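Local coordinates for protein pyridoxal kinase (Entamoeba histolytica, PDB 4S1I) that probably phosphorylates pyridoxal at the expense of ATP, yielding the cofactor pyridoxal 5'-phosphate, at residues I8-C13 against T81-S86. Numbering follows the deposited sequence.
Sequences ISSYVC and TGYFPS. With PLP (pyridoxal-5'-phosphate), chain C.
S9 OG takes the backbone N-H of Y83 in a fairly straight hydrogen bond (OG to N 2.9 Å, 159° at the hydrogen). With OG turned away from its own backbone N (chi1 -165°), the small hydroxyl reaches the chain just where it leaves the sheet, and it lies 3.5 Å from G82 CA. Glycine suits this place because, having no side chain, it lets its CA lie that close to the hydroxyl. One residue back, parallel pairing of I8 with T81 ends in a bond from G82 N to I8 O, 2.9 Å long. The same oxygen receives a CH...O contact from T81 CA.

The branched side chain of I8 sends CG2 to F84 CE1, 3.8 Å away and oblique to the ring, an apolar pairing fit for the buried interior. S10 and Y83 instead form part of the pyridoxal 5'-phosphate site. S10 OG donates a very short bond (2.5 Å) to PLP O3, while its CB comes obliquely to the Y83 ring at CD1. Y83 presents one face to the ligand: O3 lies above it, 3.5 Å from CD2, and methyl carbon C2A sits over the ring centre. The tyrosine thus gives the ligand a flat wall, and T45, beside that ring, supplies another hydrogen bond to PLP.

The contact lies where the neighbouring parallel strands 5-9 and 78-81 of the central sheet end and their loops begin. Strand 33-41 flanks the first, and T38 OG1 bonds Y83 O; F84 packs against helices 87-103 and 124-133.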
loop_
_atom_site.group_PDB
_atom_site.type_symbol
_atom_site.label_atom_id
_atom_site.label_comp_id
_atom_site.label_asym_id
_atom_site.label_seq_id
_atom_site.Cartn_x
_atom_site.Cartn_y
_atom_site.Cartn_z
ATOM N N ILE A 8 -5.317 7.604 -7.987
ATOM C CA ILE A 8 -6.653 7.007 -7.890
ATOM C C ILE A 8 -6.680 5.766 -8.758
ATOM O O ILE A 8 -6.664 5.892 -9.969
ATOM C CB ILE A 8 -7.717 7.996 -8.299
ATOM C CG1 ILE A 8 -7.649 9.269 -7.483
ATOM C CG2 ILE A 8 -9.118 7.349 -8.256
ATOM C CD1 ILE A 8 -8.423 10.404 -8.048
ATOM N N SER A 9 -6.691 4.590 -8.141
ATOM C CA SER A 9 -6.677 3.345 -8.870
ATOM C C SER A 9 -7.080 2.190 -7.958
ATOM O O SER A 9 -7.364 2.410 -6.779
ATOM C CB SER A 9 -5.295 3.143 -9.520
ATOM O OG SER A 9 -5.371 2.099 -10.518
ATOM N N SER A 10 -7.006 0.995 -8.494
ATOM C CA SER A 10 -7.459 -0.189 -7.793
ATOM C C SER A 10 -6.567 -0.690 -6.703
ATOM O O SER A 10 -5.372 -0.308 -6.623
ATOM C CB SER A 10 -7.666 -1.260 -8.832
ATOM O OG SER A 10 -6.489 -1.527 -9.517
ATOM N N TYR A 11 -7.115 -1.501 -5.796
ATOM C CA TYR A 11 -6.343 -2.129 -4.732
ATOM C C TYR A 11 -6.659 -3.597 -4.676
ATOM O O TYR A 11 -7.870 -3.991 -4.716
ATOM C CB TYR A 11 -6.686 -1.443 -3.402
ATOM C CG TYR A 11 -5.950 -2.097 -2.216
ATOM C CD1 TYR A 11 -4.665 -1.701 -1.910
ATOM C CD2 TYR A 11 -6.425 -3.166 -1.568
ATOM C CE1 TYR A 11 -3.989 -2.266 -0.875
ATOM C CE2 TYR A 11 -5.780 -3.729 -0.515
ATOM C CZ TYR A 11 -4.532 -3.316 -0.204
ATOM O OH TYR A 11 -3.848 -3.927 0.815
ATOM N N VAL A 12 -5.615 -4.394 -4.549
ATOM C CA VAL A 12 -5.760 -5.843 -4.299
ATOM C C VAL A 12 -4.983 -6.190 -3.022
ATOM O O VAL A 12 -3.832 -5.704 -2.818
ATOM C CB VAL A 12 -5.264 -6.703 -5.492
ATOM C CG1 VAL A 12 -6.102 -6.462 -6.697
ATOM C CG2 VAL A 12 -3.806 -6.430 -5.876
ATOM N N CYS A 13 -5.485 -7.069 -2.170
ATOM C CA CYS A 13 -4.885 -7.461 -0.929
ATOM C C CYS A 13 -3.612 -8.259 -1.135
ATOM O O CYS A 13 -2.683 -8.166 -0.319
ATOM C CB CYS A 13 -5.876 -8.259 -0.079
ATOM S SG CYS A 13 -7.334 -7.259 0.433
ATOM N N THR A 81 -4.503 8.613 -12.547
ATOM C CA THR A 81 -5.624 7.734 -12.474
ATOM C C THR A 81 -5.303 6.462 -13.211
ATOM O O THR A 81 -4.481 6.452 -14.119
ATOM C CB THR A 81 -6.897 8.355 -13.028
ATOM O OG1 THR A 81 -6.777 8.570 -14.421
ATOM C CG2 THR A 81 -7.264 9.618 -12.311
ATOM N N GLY A 82 -5.969 5.385 -12.776
ATOM C CA GLY A 82 -5.823 4.086 -13.335
ATOM C C GLY A 82 -7.155 3.361 -13.486
ATOM O O GLY A 82 -7.991 3.727 -14.301
ATOM N N TYR A 83 -7.235 2.275 -12.767
ATOM C CA TYR A 83 -8.416 1.413 -12.903
ATOM C C TYR A 83 -9.649 1.860 -12.134
ATOM O O TYR A 83 -9.556 2.109 -10.965
ATOM C CB TYR A 83 -8.038 0.017 -12.423
ATOM C CG TYR A 83 -9.116 -1.068 -12.527
ATOM C CD1 TYR A 83 -10.073 -1.191 -11.598
ATOM C CD2 TYR A 83 -8.997 -2.032 -13.509
ATOM C CE1 TYR A 83 -11.035 -2.239 -11.646
ATOM C CE2 TYR A 83 -9.938 -3.056 -13.563
ATOM C CZ TYR A 83 -10.930 -3.159 -12.613
ATOM O OH TYR A 83 -11.845 -4.204 -12.682
ATOM N N PHE A 84 -10.794 1.876 -12.812
ATOM C CA PHE A 84 -12.124 2.119 -12.169
ATOM C C PHE A 84 -13.087 0.940 -12.447
ATOM O O PHE A 84 -13.209 0.468 -13.605
ATOM C CB PHE A 84 -12.755 3.385 -12.711
ATOM C CG PHE A 84 -11.953 4.634 -12.485
ATOM C CD1 PHE A 84 -12.136 5.396 -11.349
ATOM C CD2 PHE A 84 -11.042 5.065 -13.453
ATOM C CE1 PHE A 84 -11.428 6.514 -11.169
ATOM C CE2 PHE A 84 -10.328 6.248 -13.277
ATOM C CZ PHE A 84 -10.547 6.966 -12.106
ATOM N N PRO A 85 -13.801 0.513 -11.421
ATOM C CA PRO A 85 -14.740 -0.566 -11.561
ATOM C C PRO A 85 -16.084 -0.116 -12.075
ATOM O O PRO A 85 -16.893 -0.990 -12.409
ATOM C CB PRO A 85 -14.917 -1.063 -10.077
ATOM C CG PRO A 85 -14.707 0.079 -9.237
ATOM C CD PRO A 85 -13.651 0.869 -9.974
ATOM N N SER A 86 -16.332 1.178 -12.131
ATOM C CA SER A 86 -17.643 1.704 -12.467
ATOM C C SER A 86 -17.500 3.119 -12.983
ATOM O O SER A 86 -16.529 3.786 -12.597
ATOM C CB SER A 86 -18.566 1.635 -11.234
ATOM O OG SER A 86 -18.064 2.450 -10.150
HETATM N N1 PLP C . -7.585 -6.501 -11.906
HETATM C C2 PLP C . -7.430 -5.289 -11.360
HETATM C C2A PLP C . -8.173 -4.947 -10.138
HETATM C C3 PLP C . -6.577 -4.298 -11.926
HETATM O O3 PLP C . -6.436 -3.129 -11.422
HETATM C C4 PLP C . -5.858 -4.605 -13.133
HETATM C C4A PLP C . -5.000 -3.617 -13.712
HETATM O O4A PLP C . -4.151 -3.795 -14.500
HETATM C C5 PLP C . -6.100 -5.907 -13.579
HETATM C C6 PLP C . -6.963 -6.783 -12.928
HETATM C C5A PLP C . -5.507 -6.498 -14.752
HETATM O O4P PLP C . -5.488 -7.831 -14.344
HETATM P P PLP C . -5.763 -9.050 -15.350
HETATM O O1P PLP C . -5.213 -8.724 -16.678
HETATM O O2P PLP C . -7.222 -9.333 -15.453
HETATM O O3P PLP C . -4.953 -10.075 -14.690
#